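Local coordinates for protein D-glycero-D-manno-heptose 1-phosphate kinase (Bacteroides thetaiotaomicron, PDB 3K85) that probably phosphorylates D-glycero-D-manno-heptose 1-phosphate with ATP and belongs to the GHMP kinase family, at residues Ala8-Gly13 with Leu113-Thr118; Leu12-Gly17 with Phe302-Val307; Ala35-Tyr40 with Phe329-Asp334; Leu39-Thr44 with Val120-Lys125; Gly136-Ser141 with Asp160-Ala165. All blocks are in the same frame, centred on the assembly; numbering follows the deposited sequence.

Interaction 1 of 5, residues Ala8-Gly13 with Leu113-Thr118; sequences APLRLG and LGTSST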
# COMPACT_ATOMS: atom_id res chain seq x y z
N ALA A 8 -17.84 4.34 9.44
CA ALA A 8 -16.95 3.29 8.94
C ALA A 8 -17.53 2.77 7.64
O ALA A 8 -18.74 2.69 7.49
CB ALA A 8 -16.85 2.15 9.97
N PRO A 9 -16.66 2.42 6.69
CA PRO A 9 -17.15 1.91 5.41
C PRO A 9 -17.38 0.41 5.37
O PRO A 9 -16.82 -0.35 6.17
CB PRO A 9 -16.06 2.36 4.44
CG PRO A 9 -14.82 2.14 5.26
CD PRO A 9 -15.21 2.69 6.63
N LEU A 10 -18.22 -0.01 4.43
CA LEU A 10 -18.51 -1.42 4.23
C LEU A 10 -17.46 -1.83 3.22
O LEU A 10 -16.66 -1.00 2.80
CB LEU A 10 -19.92 -1.61 3.67
CG LEU A 10 -21.09 -1.16 4.56
CD1 LEU A 10 -22.37 -1.16 3.74
CD2 LEU A 10 -21.24 -2.07 5.77
N ARG A 11 -17.46 -3.09 2.82
CA ARG A 11 -16.44 -3.53 1.89
C ARG A 11 -16.90 -4.57 0.89
O ARG A 11 -17.94 -5.18 1.06
CB ARG A 11 -15.25 -4.08 2.68
CG ARG A 11 -15.61 -5.27 3.57
CD ARG A 11 -15.80 -6.53 2.75
NE ARG A 11 -16.24 -7.67 3.54
CZ ARG A 11 -17.27 -8.45 3.20
NH1 ARG A 11 -17.95 -8.18 2.09
NH2 ARG A 11 -17.61 -9.49 3.95
N LEU A 12 -16.10 -4.75 -0.15
CA LEU A 12 -16.37 -5.73 -1.18
C LEU A 12 -15.30 -6.79 -1.00
O LEU A 12 -14.12 -6.47 -0.84
CB LEU A 12 -16.20 -5.11 -2.56
CG LEU A 12 -17.44 -4.95 -3.44
CD1 LEU A 12 -18.65 -4.58 -2.60
CD2 LEU A 12 -17.14 -3.89 -4.48
N GLY A 13 -15.72 -8.06 -1.01
CA GLY A 13 -14.77 -9.14 -0.88
C GLY A 13 -14.28 -9.45 -2.27
O GLY A 13 -14.95 -10.16 -3.03
N LEU A 113 -21.84 -7.34 3.00
CA LEU A 113 -20.83 -6.29 2.90
C LEU A 113 -20.18 -6.06 4.26
O LEU A 113 -19.48 -5.07 4.44
CB LEU A 113 -21.48 -4.99 2.44
CG LEU A 113 -22.21 -5.04 1.10
CD1 LEU A 113 -23.07 -3.81 0.94
CD2 LEU A 113 -21.20 -5.15 -0.03
N GLY A 114 -20.45 -6.97 5.19
CA GLY A 114 -19.90 -6.86 6.54
C GLY A 114 -20.56 -5.78 7.39
O GLY A 114 -19.89 -5.16 8.23
N THR A 115 -21.86 -5.56 7.20
CA THR A 115 -22.60 -4.54 7.93
C THR A 115 -22.35 -4.52 9.42
O THR A 115 -22.00 -3.48 9.99
CB THR A 115 -24.12 -4.69 7.75
OG1 THR A 115 -24.47 -4.51 6.37
CG2 THR A 115 -24.85 -3.65 8.59
N SER A 116 -22.54 -5.67 10.05
CA SER A 116 -22.36 -5.82 11.49
C SER A 116 -20.97 -5.41 11.98
O SER A 116 -20.83 -4.57 12.87
CB SER A 116 -22.65 -7.27 11.87
OG SER A 116 -22.69 -7.44 13.28
N SER A 117 -19.93 -6.00 11.40
CA SER A 117 -18.57 -5.68 11.81
C SER A 117 -18.27 -4.19 11.57
O SER A 117 -17.64 -3.53 12.39
CB SER A 117 -17.59 -6.55 11.04
OG SER A 117 -17.91 -7.93 11.23
N THR A 118 -18.74 -3.67 10.45
CA THR A 118 -18.51 -2.27 10.14
C THR A 118 -19.12 -1.41 11.23
O THR A 118 -18.47 -0.47 11.71
CB THR A 118 -19.10 -1.90 8.78
OG1 THR A 118 -18.29 -2.46 7.74
CG2 THR A 118 -19.16 -0.39 8.60

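Interaction 2 of 5, residues Leu12-Gly17 with Phe302-Val307; sequences LGLAGG and FIMFVV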
# COMPACT_ATOMS: atom_id res chain seq x y z
N LEU A 12 -16.10 -4.75 -0.15
CA LEU A 12 -16.37 -5.73 -1.18
C LEU A 12 -15.30 -6.79 -1.00
O LEU A 12 -14.12 -6.47 -0.84
CB LEU A 12 -16.20 -5.11 -2.56
CG LEU A 12 -17.44 -4.95 -3.44
CD1 LEU A 12 -18.65 -4.58 -2.60
CD2 LEU A 12 -17.14 -3.89 -4.48
N GLY A 13 -15.72 -8.06 -1.01
CA GLY A 13 -14.77 -9.14 -0.88
C GLY A 13 -14.28 -9.45 -2.27
O GLY A 13 -14.95 -10.16 -3.03
N LEU A 14 -13.12 -8.93 -2.62
CA LEU A 14 -12.60 -9.16 -3.95
C LEU A 14 -12.11 -10.58 -4.16
O LEU A 14 -12.36 -11.17 -5.21
CB LEU A 14 -11.49 -8.15 -4.27
CG LEU A 14 -12.01 -6.71 -4.25
CD1 LEU A 14 -10.90 -5.73 -4.52
CD2 LEU A 14 -13.12 -6.56 -5.28
N ALA A 15 -11.42 -11.15 -3.17
CA ALA A 15 -10.91 -12.51 -3.30
C ALA A 15 -10.39 -13.12 -2.00
O ALA A 15 -10.04 -12.41 -1.06
CB ALA A 15 -9.80 -12.55 -4.34
N GLY A 16 -10.35 -14.46 -1.98
CA GLY A 16 -9.87 -15.18 -0.82
C GLY A 16 -10.93 -15.35 0.25
O GLY A 16 -10.67 -15.92 1.31
N GLY A 17 -12.13 -14.87 -0.04
CA GLY A 17 -13.21 -14.97 0.93
C GLY A 17 -13.38 -16.36 1.49
O GLY A 17 -13.63 -17.31 0.76
N PHE A 302 -26.99 -10.74 -3.46
CA PHE A 302 -25.84 -9.87 -3.67
C PHE A 302 -24.87 -10.45 -4.69
O PHE A 302 -24.13 -11.38 -4.38
CB PHE A 302 -25.10 -9.64 -2.36
CG PHE A 302 -23.95 -8.69 -2.47
CD1 PHE A 302 -24.16 -7.33 -2.32
CD2 PHE A 302 -22.67 -9.15 -2.73
CE1 PHE A 302 -23.10 -6.44 -2.43
CE2 PHE A 302 -21.61 -8.27 -2.84
CZ PHE A 302 -21.82 -6.91 -2.69
N ILE A 303 -24.88 -9.91 -5.91
CA ILE A 303 -23.98 -10.39 -6.95
C ILE A 303 -23.05 -9.28 -7.41
O ILE A 303 -23.49 -8.14 -7.64
CB ILE A 303 -24.73 -10.92 -8.19
CG1 ILE A 303 -25.89 -11.83 -7.79
CG2 ILE A 303 -23.77 -11.69 -9.08
CD1 ILE A 303 -27.13 -11.08 -7.38
N MSE A 304 -21.77 -9.60 -7.54
CA MSE A 304 -20.78 -8.64 -8.00
C MSE A 304 -20.45 -9.01 -9.43
O MSE A 304 -19.96 -10.11 -9.70
CB MSE A 304 -19.53 -8.72 -7.12
CG MSE A 304 -18.46 -7.70 -7.46
SE MSE A 304 -16.95 -7.84 -6.25
CE MSE A 304 -15.91 -9.16 -7.22
N PHE A 305 -20.73 -8.11 -10.36
CA PHE A 305 -20.47 -8.35 -11.77
C PHE A 305 -19.32 -7.49 -12.31
O PHE A 305 -19.21 -6.31 -11.98
CB PHE A 305 -21.72 -8.07 -12.59
CG PHE A 305 -22.78 -9.12 -12.48
CD1 PHE A 305 -22.57 -10.39 -13.00
CD2 PHE A 305 -24.01 -8.83 -11.89
CE1 PHE A 305 -23.57 -11.37 -12.94
CE2 PHE A 305 -25.01 -9.80 -11.81
CZ PHE A 305 -24.80 -11.07 -12.34
N VAL A 306 -18.48 -8.10 -13.13
CA VAL A 306 -17.36 -7.39 -13.75
C VAL A 306 -17.65 -7.30 -15.25
O VAL A 306 -17.69 -8.31 -15.94
CB VAL A 306 -16.03 -8.15 -13.52
CG1 VAL A 306 -14.93 -7.56 -14.39
CG2 VAL A 306 -15.64 -8.06 -12.05
N VAL A 307 -17.83 -6.08 -15.75
CA VAL A 307 -18.14 -5.88 -17.16
C VAL A 307 -17.28 -4.82 -17.85
O VAL A 307 -16.70 -3.94 -17.20
CB VAL A 307 -19.63 -5.50 -17.33
CG1 VAL A 307 -19.92 -4.19 -16.62
CG2 VAL A 307 -20.00 -5.42 -18.80

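Interaction 3 of 5, residues Ala35-Tyr40 with Phe329-Asp334; sequences ATINLY and FQFIDD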
# COMPACT_ATOMS: atom_id res chain seq x y z
N ALA A 35 -11.69 -4.42 -0.34
CA ALA A 35 -11.62 -2.97 -0.47
C ALA A 35 -12.88 -2.32 0.04
O ALA A 35 -13.98 -2.77 -0.29
CB ALA A 35 -11.41 -2.61 -1.93
N THR A 36 -12.74 -1.27 0.83
CA THR A 36 -13.89 -0.57 1.37
C THR A 36 -14.56 0.29 0.29
O THR A 36 -13.91 0.71 -0.67
CB THR A 36 -13.48 0.29 2.55
OG1 THR A 36 -12.31 1.04 2.21
CG2 THR A 36 -13.20 -0.58 3.77
N ILE A 37 -15.86 0.51 0.45
CA ILE A 37 -16.65 1.29 -0.50
C ILE A 37 -17.44 2.41 0.19
O ILE A 37 -17.61 2.38 1.41
CB ILE A 37 -17.64 0.37 -1.25
CG1 ILE A 37 -18.61 -0.28 -0.26
CG2 ILE A 37 -16.88 -0.70 -2.02
CD1 ILE A 37 -19.67 -1.15 -0.94
N ASN A 38 -17.92 3.37 -0.58
CA ASN A 38 -18.65 4.51 -0.03
C ASN A 38 -20.02 4.29 0.62
O ASN A 38 -20.88 5.18 0.57
CB ASN A 38 -18.76 5.63 -1.07
CG ASN A 38 -19.45 5.17 -2.34
OD1 ASN A 38 -19.78 3.99 -2.50
ND2 ASN A 38 -19.65 6.10 -3.26
N LEU A 39 -20.23 3.12 1.21
CA LEU A 39 -21.48 2.82 1.92
C LEU A 39 -21.02 2.69 3.37
O LEU A 39 -20.17 1.85 3.68
CB LEU A 39 -22.11 1.52 1.41
CG LEU A 39 -23.05 1.71 0.21
CD1 LEU A 39 -22.47 2.70 -0.79
CD2 LEU A 39 -23.29 0.37 -0.45
N TYR A 40 -21.58 3.49 4.26
CA TYR A 40 -21.14 3.52 5.64
C TYR A 40 -22.09 3.17 6.78
O TYR A 40 -23.27 2.88 6.58
CB TYR A 40 -20.60 4.92 5.93
CG TYR A 40 -19.59 5.44 4.94
CD1 TYR A 40 -18.21 5.31 5.18
CD2 TYR A 40 -20.00 6.14 3.78
CE1 TYR A 40 -17.26 5.87 4.31
CE2 TYR A 40 -19.06 6.69 2.90
CZ TYR A 40 -17.69 6.56 3.18
OH TYR A 40 -16.75 7.13 2.35
N PHE A 329 -21.89 2.45 -6.36
CA PHE A 329 -20.88 2.60 -5.33
C PHE A 329 -19.58 3.15 -5.89
O PHE A 329 -19.39 3.26 -7.10
CB PHE A 329 -20.58 1.22 -4.72
CG PHE A 329 -19.71 0.37 -5.59
CD1 PHE A 329 -18.33 0.34 -5.41
CD2 PHE A 329 -20.26 -0.32 -6.67
CE1 PHE A 329 -17.51 -0.36 -6.29
CE2 PHE A 329 -19.44 -1.02 -7.57
CZ PHE A 329 -18.07 -1.04 -7.38
N GLN A 330 -18.68 3.49 -4.97
CA GLN A 330 -17.36 3.98 -5.30
C GLN A 330 -16.44 3.45 -4.20
O GLN A 330 -16.86 3.29 -3.05
CB GLN A 330 -17.35 5.51 -5.32
CG GLN A 330 -18.17 6.12 -6.44
CD GLN A 330 -17.70 5.68 -7.81
OE1 GLN A 330 -16.54 5.89 -8.17
NE2 GLN A 330 -18.59 5.06 -8.58
N PHE A 331 -15.21 3.14 -4.57
CA PHE A 331 -14.23 2.65 -3.61
C PHE A 331 -13.81 3.83 -2.76
O PHE A 331 -13.68 4.95 -3.27
CB PHE A 331 -13.03 2.08 -4.34
CG PHE A 331 -13.29 0.76 -4.99
CD1 PHE A 331 -13.51 -0.38 -4.21
CD2 PHE A 331 -13.31 0.65 -6.37
CE1 PHE A 331 -13.75 -1.61 -4.81
CE2 PHE A 331 -13.55 -0.57 -6.98
CZ PHE A 331 -13.77 -1.71 -6.20
N ILE A 332 -13.60 3.61 -1.47
CA ILE A 332 -13.18 4.70 -0.60
C ILE A 332 -11.87 4.23 0.03
O ILE A 332 -11.76 3.09 0.48
CB ILE A 332 -14.27 5.02 0.47
CG1 ILE A 332 -13.84 6.21 1.32
CG2 ILE A 332 -14.53 3.82 1.34
CD1 ILE A 332 -13.68 7.50 0.53
N ASP A 333 -10.86 5.10 0.05
CA ASP A 333 -9.55 4.73 0.58
C ASP A 333 -9.35 4.86 2.08
O ASP A 333 -8.37 4.35 2.62
CB ASP A 333 -8.44 5.51 -0.11
CG ASP A 333 -7.05 5.00 0.27
OD1 ASP A 333 -6.69 3.88 -0.16
OD2 ASP A 333 -6.33 5.70 1.02
N ASP A 334 -10.27 5.54 2.76
CA ASP A 334 -10.14 5.74 4.20
C ASP A 334 -10.88 4.70 5.03
O ASP A 334 -11.86 4.12 4.59
CB ASP A 334 -10.64 7.14 4.57
CG ASP A 334 -9.61 8.21 4.27
OD1 ASP A 334 -8.81 8.03 3.33
OD2 ASP A 334 -9.62 9.25 4.98

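Interaction 4 of 5, residues Leu39-Thr44 with Val120-Lys125; sequences LYAYCT and VVCILK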
# COMPACT_ATOMS: atom_id res chain seq x y z
N LEU A 39 -20.23 3.12 1.21
CA LEU A 39 -21.48 2.82 1.92
C LEU A 39 -21.02 2.69 3.37
O LEU A 39 -20.17 1.85 3.68
CB LEU A 39 -22.11 1.52 1.41
CG LEU A 39 -23.05 1.71 0.21
CD1 LEU A 39 -22.47 2.70 -0.79
CD2 LEU A 39 -23.29 0.37 -0.45
N TYR A 40 -21.58 3.49 4.26
CA TYR A 40 -21.14 3.52 5.64
C TYR A 40 -22.09 3.17 6.78
O TYR A 40 -23.27 2.88 6.58
CB TYR A 40 -20.60 4.92 5.93
CG TYR A 40 -19.59 5.44 4.94
CD1 TYR A 40 -18.21 5.31 5.18
CD2 TYR A 40 -20.00 6.14 3.78
CE1 TYR A 40 -17.26 5.87 4.31
CE2 TYR A 40 -19.06 6.69 2.90
CZ TYR A 40 -17.69 6.56 3.18
OH TYR A 40 -16.75 7.13 2.35
N ALA A 41 -21.52 3.23 7.99
CA ALA A 41 -22.21 3.02 9.25
C ALA A 41 -21.90 4.33 9.95
O ALA A 41 -20.75 4.78 9.94
CB ALA A 41 -21.58 1.84 10.02
N TYR A 42 -22.89 4.96 10.55
CA TYR A 42 -22.62 6.23 11.21
C TYR A 42 -23.03 6.11 12.65
O TYR A 42 -23.86 5.29 12.99
CB TYR A 42 -23.41 7.38 10.57
CG TYR A 42 -23.33 7.43 9.06
CD1 TYR A 42 -22.61 8.44 8.39
CD2 TYR A 42 -24.01 6.49 8.29
CE1 TYR A 42 -22.58 8.49 6.99
CE2 TYR A 42 -23.98 6.53 6.90
CZ TYR A 42 -23.27 7.52 6.25
OH TYR A 42 -23.24 7.51 4.87
N CYS A 43 -22.45 6.94 13.49
CA CYS A 43 -22.78 6.91 14.89
C CYS A 43 -22.40 8.24 15.49
O CYS A 43 -21.36 8.81 15.15
CB CYS A 43 -22.01 5.78 15.60
SG CYS A 43 -22.05 5.87 17.41
N THR A 44 -23.26 8.78 16.34
CA THR A 44 -22.92 10.02 17.01
C THR A 44 -23.22 9.79 18.47
O THR A 44 -24.22 9.16 18.82
CB THR A 44 -23.68 11.25 16.47
OG1 THR A 44 -24.13 12.04 17.58
CG2 THR A 44 -24.85 10.83 15.60
N VAL A 120 -19.85 -2.23 14.41
CA VAL A 120 -19.14 -2.40 15.68
C VAL A 120 -17.89 -1.50 15.65
O VAL A 120 -17.60 -0.79 16.62
CB VAL A 120 -18.70 -3.88 15.89
CG1 VAL A 120 -17.74 -3.98 17.08
CG2 VAL A 120 -19.92 -4.75 16.13
N VAL A 121 -17.16 -1.51 14.54
CA VAL A 121 -15.98 -0.66 14.41
C VAL A 121 -16.39 0.80 14.56
O VAL A 121 -15.78 1.55 15.31
CB VAL A 121 -15.28 -0.86 13.03
CG1 VAL A 121 -14.10 0.14 12.88
CG2 VAL A 121 -14.80 -2.31 12.90
N CYS A 122 -17.42 1.20 13.83
CA CYS A 122 -17.91 2.56 13.90
C CYS A 122 -18.23 2.95 15.34
O CYS A 122 -17.80 3.99 15.82
CB CYS A 122 -19.16 2.72 13.02
SG CYS A 122 -19.81 4.39 13.02
N ILE A 123 -19.00 2.12 16.03
CA ILE A 123 -19.35 2.41 17.41
C ILE A 123 -18.09 2.53 18.25
O ILE A 123 -17.95 3.46 19.06
CB ILE A 123 -20.27 1.33 18.00
CG1 ILE A 123 -21.59 1.29 17.22
CG2 ILE A 123 -20.54 1.62 19.46
CD1 ILE A 123 -22.49 0.15 17.63
N LEU A 124 -17.15 1.60 18.06
CA LEU A 124 -15.89 1.64 18.79
C LEU A 124 -15.18 2.96 18.55
O LEU A 124 -14.68 3.61 19.48
CB LEU A 124 -14.99 0.48 18.35
CG LEU A 124 -15.07 -0.75 19.25
CD1 LEU A 124 -14.37 -1.93 18.61
CD2 LEU A 124 -14.44 -0.40 20.59
N LYS A 125 -15.14 3.37 17.29
CA LYS A 125 -14.49 4.62 16.94
C LYS A 125 -15.13 5.80 17.66
O LYS A 125 -14.43 6.71 18.11
CB LYS A 125 -14.54 4.83 15.42
CG LYS A 125 -13.19 4.61 14.74
CD LYS A 125 -12.14 5.56 15.32
CE LYS A 125 -10.85 5.53 14.53
NZ LYS A 125 -10.38 4.13 14.33

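Interaction 5 of 5, residues Gly136-Ser141 with Asp160-Ala165; sequences GDYETS and DQYAAA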
# COMPACT_ATOMS: atom_id res chain seq x y z
N GLY A 136 -5.54 1.74 18.42
CA GLY A 136 -5.26 2.04 17.02
C GLY A 136 -5.90 1.02 16.09
O GLY A 136 -6.71 0.20 16.52
N ASP A 137 -5.53 1.07 14.81
CA ASP A 137 -6.11 0.15 13.84
C ASP A 137 -6.10 -1.30 14.31
O ASP A 137 -7.16 -1.89 14.51
CB ASP A 137 -5.39 0.24 12.50
CG ASP A 137 -5.52 1.59 11.86
OD1 ASP A 137 -6.58 2.24 12.01
OD2 ASP A 137 -4.56 2.01 11.17
N TYR A 138 -4.91 -1.88 14.46
CA TYR A 138 -4.83 -3.27 14.88
C TYR A 138 -5.65 -3.59 16.13
O TYR A 138 -6.40 -4.55 16.13
CB TYR A 138 -3.37 -3.69 15.06
CG TYR A 138 -2.72 -4.09 13.75
CD1 TYR A 138 -3.00 -5.32 13.16
CD2 TYR A 138 -1.86 -3.21 13.08
CE1 TYR A 138 -2.42 -5.68 11.92
CE2 TYR A 138 -1.28 -3.55 11.84
CZ TYR A 138 -1.56 -4.79 11.27
OH TYR A 138 -0.96 -5.15 10.08
N GLU A 139 -5.51 -2.78 17.17
CA GLU A 139 -6.26 -3.01 18.41
C GLU A 139 -7.77 -2.92 18.22
O GLU A 139 -8.52 -3.70 18.80
CB GLU A 139 -5.84 -1.99 19.48
CG GLU A 139 -4.38 -2.06 19.91
CD GLU A 139 -3.42 -1.56 18.84
OE1 GLU A 139 -3.86 -0.82 17.92
OE2 GLU A 139 -2.21 -1.91 18.92
N THR A 140 -8.22 -1.96 17.41
CA THR A 140 -9.65 -1.76 17.16
C THR A 140 -10.27 -2.94 16.42
O THR A 140 -11.36 -3.40 16.77
CB THR A 140 -9.87 -0.47 16.36
OG1 THR A 140 -9.54 0.64 17.18
CG2 THR A 140 -11.32 -0.34 15.90
N SER A 141 -9.58 -3.44 15.41
CA SER A 141 -10.08 -4.56 14.65
C SER A 141 -10.22 -5.78 15.55
O SER A 141 -11.26 -6.42 15.60
CB SER A 141 -9.13 -4.89 13.50
OG SER A 141 -8.85 -3.73 12.75
N ASP A 160 -13.81 -8.67 7.68
CA ASP A 160 -14.72 -7.55 7.91
C ASP A 160 -14.28 -6.54 8.95
O ASP A 160 -14.32 -5.33 8.71
CB ASP A 160 -16.12 -8.05 8.30
CG ASP A 160 -16.76 -8.88 7.21
OD1 ASP A 160 -16.13 -9.08 6.15
OD2 ASP A 160 -17.91 -9.34 7.43
N GLN A 161 -13.87 -7.01 10.12
CA GLN A 161 -13.44 -6.07 11.15
C GLN A 161 -12.24 -5.24 10.70
O GLN A 161 -12.20 -4.02 10.89
CB GLN A 161 -13.09 -6.80 12.45
CG GLN A 161 -14.28 -7.35 13.23
CD GLN A 161 -14.78 -8.69 12.70
OE1 GLN A 161 -14.41 -9.13 11.62
NE2 GLN A 161 -15.64 -9.33 13.48
N TYR A 162 -11.26 -5.90 10.09
CA TYR A 162 -10.05 -5.22 9.65
C TYR A 162 -10.28 -4.26 8.49
O TYR A 162 -9.68 -3.17 8.45
CB TYR A 162 -8.98 -6.25 9.29
CG TYR A 162 -8.36 -6.92 10.50
CD1 TYR A 162 -7.23 -6.38 11.10
CD2 TYR A 162 -8.96 -8.03 11.09
CE1 TYR A 162 -6.70 -6.93 12.27
CE2 TYR A 162 -8.44 -8.59 12.27
CZ TYR A 162 -7.32 -8.03 12.85
OH TYR A 162 -6.83 -8.53 14.05
N ALA A 163 -11.14 -4.64 7.55
CA ALA A 163 -11.42 -3.77 6.41
C ALA A 163 -12.02 -2.46 6.92
O ALA A 163 -11.58 -1.37 6.56
CB ALA A 163 -12.37 -4.46 5.44
N ALA A 164 -13.01 -2.57 7.80
CA ALA A 164 -13.67 -1.39 8.33
C ALA A 164 -12.73 -0.42 9.03
O ALA A 164 -12.81 0.80 8.81
CB ALA A 164 -14.79 -1.80 9.28
N ALA A 165 -11.83 -0.94 9.86
CA ALA A 165 -10.91 -0.09 10.60
C ALA A 165 -9.73 0.45 9.79
O ALA A 165 -9.26 1.57 10.05
CB ALA A 165 -10.39 -0.84 11.85

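Interaction 1 of 5, residues Ala8-Gly13 with Leu113-Thr118
Leu-10 and Leu-113 form the close-packed heart of this contact, their side chains crossing at about a right angle with CB of Leu-10 lying 3.9 Å from CB of Leu-113. Beyond CB, Leu-10 forks: CD1 faces CD1 of Leu-113, and CD2 rests 3.6 Å from CA of Thr-115. Leu-12 CD1 extends the apolar patch by lying 3.7 Å from Leu-113 CD2. At the far end Thr-118 OG1 sits within hydrogen-bonding reach of two carbonyls, 3.0 Å from Pro-9 O and 3.2 Å from Gly-114 O, while its methyl touches Ala-8. Leu-113 to Ser-117 belong to the glycine-rich GHMP kinase motif, a loop running into the N-terminus of helix 115-131 that in relatives wraps the nucleotide phosphates. Here it is tied to the strand by Arg-11 N, which donates to Leu-113 O at 3.3 Å, the N-H...O angle being 165°. The less buried side belongs to Arg-11 and Gly-114. With CG between backbone N and carbonyl carbon (chi1 60°) and a second bend at chi2 (75°), the arginine folds back so that one guanidinium face lies over the Leu-113–Gly-114 peptide; NH2 forms a salt bridge with Asp-160 and NH1 bonds to Gly-112 O. With a leucine here, Asp-160 would probably lose its charged mate and Gly-112 O its donor.

Interaction 2 of 5, residues Leu12-Gly17 with Phe302-Val307
A hydrophobic seam joins the end of the long strand 4-15 to the three-stranded antiparallel sheet whose middle strand, 303-306, lies in the C-terminal GHMP region; Leu-12, Leu-14, Phe-302 and Met-304 supply its side chains. Met-304, present as selenomethionine, reaches across from its strand. CG stands anti to the backbone N (chi1 -177°) and the next torsion is also extended, so the chain runs straight out from its strand before turning at chi3 (89°). This brings SE up against two leucines, 4.1 Å from Leu-12 CG and 4.2 Å from Leu-14 CD2, with Leu-14 crossing the chain at about a right angle. The terminal CE lies 4.4 Å from Gly-13 O. Leu-12 turns its CD1 branch to the aromatic ring, meeting Phe-302 at the edge, in the ring plane, 3.9 Å from CZ. No hydrogen bond spans the seam, and the strand axes stay 9.6 Å apart at an angle of 55°, so the join is made almost wholly by side chains. A classic beta bulge at Leu-14 and Ala-15, both facing Leu-33, marks this end of the strand. Around it, Leu-12 also leans on Met-199 and Leu-201 of strand 199-202, Phe-302 meets Phe-203 edge-to-face, Leu-14 touches Leu-246 of helix 230-246, and Phe-254 and Leu-258 of helix 251-264 pack against Met-304.

Interaction 3 of 5, residues Ala35-Tyr40 with Phe329-Asp334
Ile-37 and Phe-331 meet in a single beta bridge, by which the loop between helix 309-320 and strand 337-340 is fastened to the corner where strand 30-37 gives way to strand 39-47. Their CA atoms are 4.2 Å apart, and on one side of this pair Ile-332 N donates to Thr-36 O at 3.0 Å, on the other Asn-38 N donates to Gln-330 O at 2.7 Å, nearly along the C=O axis. The side chains of the bridged pair cross at a slant, Ile-37 CG2 being shared between CD1 of Phe-331 and CD1 of Phe-329; Phe-329 CE1 in turn lies over one face of the Phe-331 ring, and Thr-36 O sits at that ring's edge. Asn-38 runs beside Gln-330, pointing the same way. Its CG lies between backbone N and carbonyl carbon (chi1 58°), curling OD1 back to take Gln-330 N at 2.7 Å from above the amide plane. Replacing it with an alanine is likely to leave Gln-330 N without this acceptor and the loop less firmly held at the corner. Next to the bridge, Ile-332 stands at about a right angle to Tyr-40, its CG1 at the ring edge beside the hydroxyl. Thr-36 OG1, which also bonds to Gly-168 N, donates to Ile-332 O at 2.7 Å, tilted 23° from the carbonyl plane.

Interaction 4 of 5, residues Leu39-Thr44 with Val120-Lys125
Tyr-42 passes Cys-122 with its backbone, C lying 3.7 Å from SG, while its ring is turned off the helix: one face carries Tyr-40 CB, 3.7 Å above the plane and toward the rim, the ring stacks with Tyr-104, and the hydroxyl bonds to Asp-106. The residues on either side, Ala-41 and Cys-43, point toward helix 115-131 instead. Cys-122 fits between them, its CB 4.0 Å from Ala-41 CB. SG, anti to the backbone N (chi1 -179°), is carried toward the strand to lie 3.7 Å from Cys-43 CB and 3.2 Å from Ala-41 O. This is helix-on-sheet packing in the N-terminal GHMP domain, of the ribosomal protein S5-like class; the axes run 7.7 Å apart at 33°. Cys-43 SG points at the helix backbone, 4.4 Å from Ile-123 CA. The two sulfurs stand 5.1 Å apart (Cys-43 SG to Cys-122 SG), so they form no disulfide. Beyond them, Cys-122 O accepts from Ser-6 OG on strand 4-15, and Ile-123 packs on Ile-81 and Val-84 of helix 79-91.

Interaction 5 of 5, residues Gly136-Ser141 with Asp160-Ala165
Ser-141, Ala-165 and Tyr-162 carry the crossing of successive helices 137-151 and 159-166 of the N-terminal GHMP kinase domain, roughly antiparallel, their axes 8.8 Å apart at 139°. Ser-141 has the most surface buried here. Its CB sits squarely over the face of the Tyr-162 ring, 3.4 Å from the centroid and 15° off the normal, a CH-pi contact. Its hydroxyl bends back along its own helix (chi1 -51°) to donate to Asp-137 O at 3.1 Å, from above the carbonyl plane, so that this carbonyl accepts from both OG and N of Ser-141. OG also lies against a methyl, 3.4 Å from Ala-165 CB. The backbones come near, CA of Ser-141 lying 5.0 Å from CA of Tyr-162, consistent with the small side chain of Ser-141. Tyr-138 crosses Tyr-162 at about a right angle, its CD1 meeting the edge of that ring 4.1 Å from CE1. Asp-137 forms a salt bridge with Lys-188 of the second subunit. The Tyr-162 side chain also packs on Val-180 and Val-182 of strand 179-185, and the Tyr-138 hydroxyl bonds to Val-182 N. Helix 115-131 lies against the pair through Ser-117, Val-121 and Ile-128.

In the fold
Interaction 1 lies about 2 Å from the centre of the chain, and the centres of the other four are 9 to 13 Å from that of interaction 1. Strand 4-15 enters interactions 1 and 2, and its sheet neighbours 30-37 and 39-47 carry interactions 3 and 4; helix 115-131 is common to 1 and 4. Along the chain, interactions 4 and 5 close inside the long loop spanned by interaction 2, whose C-terminal sheet thus returns to the first strand. Interactions 2 and 4 lie on opposite sides of the chain's centre, about 23 Å apart. A salt bridge, Arg-11 to Asp-160, links interactions 1 and 5 next to the glycine-rich loop that in relatives binds the nucleotide.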